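Local atomic coordinates of anopheles gambiae adenosine kinase (PDB entry 3LOO), a protein that catalyses the ATP-dependent phosphorylation of adenosine to AMP, as an adenosine kinase of the pfkB carbohydrate kinase family. Residues Ala244-Glu248 / Phe249-Thr253. Sequence-based numbering, arbitrary orientation.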
loop_
_atom_site.group_PDB
_atom_site.type_symbol
_atom_site.label_atom_id
_atom_site.label_comp_id
_atom_site.label_asym_id
_atom_site.label_seq_id
_atom_site.Cartn_x
_atom_site.Cartn_y
_atom_site.Cartn_z
ATOM N N ALA A 244 -9.111 5.879 -13.012
ATOM C CA ALA A 244 -7.872 6.131 -13.697
ATOM C C ALA A 244 -7.430 4.912 -14.528
ATOM O O ALA A 244 -7.010 5.051 -15.693
ATOM C CB ALA A 244 -6.776 6.558 -12.671
ATOM N N LEU A 245 -7.554 3.710 -13.970
ATOM C CA LEU A 245 -7.195 2.505 -14.709
ATOM C C LEU A 245 -8.086 2.297 -15.959
ATOM O O LEU A 245 -7.595 1.962 -17.043
ATOM C CB LEU A 245 -7.260 1.262 -13.796
ATOM C CG LEU A 245 -6.914 -0.091 -14.436
ATOM C CD1 LEU A 245 -6.633 -1.119 -13.372
ATOM C CD2 LEU A 245 -8.110 -0.616 -15.224
ATOM N N ALA A 246 -9.385 2.461 -15.759
ATOM C CA ALA A 246 -10.398 2.362 -16.805
ATOM C C ALA A 246 -10.110 3.300 -17.998
ATOM O O ALA A 246 -10.239 2.873 -19.148
ATOM C CB ALA A 246 -11.775 2.646 -16.226
ATOM N N LYS A 247 -9.680 4.530 -17.731
ATOM C CA LYS A 247 -9.235 5.455 -18.806
ATOM C C LYS A 247 -8.044 4.885 -19.576
ATOM O O LYS A 247 -8.089 4.842 -20.791
ATOM C CB LYS A 247 -8.851 6.844 -18.282
ATOM C CG LYS A 247 -9.892 7.513 -17.358
ATOM C CD LYS A 247 -11.011 8.228 -18.112
ATOM C CE LYS A 247 -12.035 8.870 -17.140
ATOM N NZ LYS A 247 -11.384 9.950 -16.329
ATOM N N GLU A 248 -6.992 4.428 -18.879
ATOM C CA GLU A 248 -5.795 3.930 -19.578
ATOM C C GLU A 248 -6.046 2.673 -20.382
ATOM O O GLU A 248 -5.353 2.404 -21.369
ATOM C CB GLU A 248 -4.617 3.719 -18.624
ATOM C CG GLU A 248 -4.111 4.984 -17.927
ATOM C CD GLU A 248 -3.995 6.236 -18.825
ATOM O OE1 GLU A 248 -3.331 6.179 -19.877
ATOM O OE2 GLU A 248 -4.551 7.286 -18.440
ATOM N N PHE A 249 -6.992 1.874 -19.919
ATOM C CA PHE A 249 -7.343 0.615 -20.543
ATOM C C PHE A 249 -8.523 0.781 -21.498
ATOM O O PHE A 249 -8.976 -0.189 -22.080
ATOM C CB PHE A 249 -7.697 -0.439 -19.478
ATOM C CG PHE A 249 -6.500 -1.113 -18.861
ATOM C CD1 PHE A 249 -6.390 -2.497 -18.880
ATOM C CD2 PHE A 249 -5.510 -0.375 -18.220
ATOM C CE1 PHE A 249 -5.294 -3.146 -18.280
ATOM C CE2 PHE A 249 -4.399 -1.009 -17.633
ATOM C CZ PHE A 249 -4.292 -2.389 -17.663
ATOM N N ASN A 250 -9.041 2.003 -21.612
ATOM C CA ASN A 250 -10.056 2.353 -22.600
ATOM C C ASN A 250 -11.379 1.636 -22.389
ATOM O O ASN A 250 -11.984 1.154 -23.337
ATOM C CB ASN A 250 -9.529 2.108 -24.025
ATOM C CG ASN A 250 -8.344 3.012 -24.372
ATOM O OD1 ASN A 250 -8.363 4.238 -24.118
ATOM N ND2 ASN A 250 -7.303 2.412 -24.955
ATOM N N TYR A 251 -11.833 1.588 -21.144
ATOM C CA TYR A 251 -13.079 0.907 -20.836
ATOM C C TYR A 251 -14.295 1.702 -21.252
ATOM O O TYR A 251 -15.340 1.126 -21.487
ATOM C CB TYR A 251 -13.153 0.522 -19.346
ATOM C CG TYR A 251 -12.244 -0.631 -18.993
ATOM C CD1 TYR A 251 -11.610 -1.379 -20.000
ATOM C CD2 TYR A 251 -12.051 -1.019 -17.656
ATOM C CE1 TYR A 251 -10.793 -2.453 -19.692
ATOM C CE2 TYR A 251 -11.239 -2.115 -17.335
ATOM C CZ TYR A 251 -10.616 -2.804 -18.346
ATOM O OH TYR A 251 -9.812 -3.862 -18.032
ATOM N N GLY A 252 -14.140 3.016 -21.357
ATOM C CA GLY A 252 -15.224 3.911 -21.729
ATOM C C GLY A 252 -16.308 4.006 -20.678
ATOM O O GLY A 252 -17.468 4.284 -20.996
ATOM N N THR A 253 -15.959 3.771 -19.415
ATOM C CA THR A 253 -16.957 3.869 -18.348
ATOM C C THR A 253 -16.341 4.378 -17.062
ATOM O O THR A 253 -15.156 4.175 -16.814
ATOM C CB THR A 253 -17.642 2.482 -18.088
ATOM O OG1 THR A 253 -18.609 2.614 -17.051
ATOM C CG2 THR A 253 -16.618 1.419 -17.673
#
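Leu245 and Ala246, in the last turn of helix 239-248, which follows strand 234-238 of the nine-stranded sheet, meet Phe249 and Tyr251 in a local C-terminal cap, a Schellman motif. Asn250 takes up the positive phi (65°) that ends the helix and turns the chain back. Ala246 O accepts an almost straight bond from Tyr251 N (2.9 Å, 175°), the 6→1 bond of the motif, while Phe249 N still reaches Leu245 O at 2.9 Å in the α-helical manner. Asn250 N bonds to Lys247 O at 3.1 Å, approaching from above the carbonyl plane. Beside the turn, a chi1 of 180°, CG anti to the backbone N, carries Leu245 CD2 over one face of the Phe249 ring, offset toward the rim, a CH-pi contact 4.2 Å from the centroid; CD2 also touches Tyr251 CE2 at 4.1 Å. Phe249 CB lies over one face of the Tyr251 ring, likewise offset, and Tyr251 CD2 packs against Ala246 CB at 3.9 Å. Lys222 makes a cation-pi contact with Phe249. Backbone N-H groups of the turn thus take up the carbonyls of Ala246 and Lys247, Lys222 NZ hydrogen-bonds Glu248 O, and apolar contacts pack both rings against the last turn.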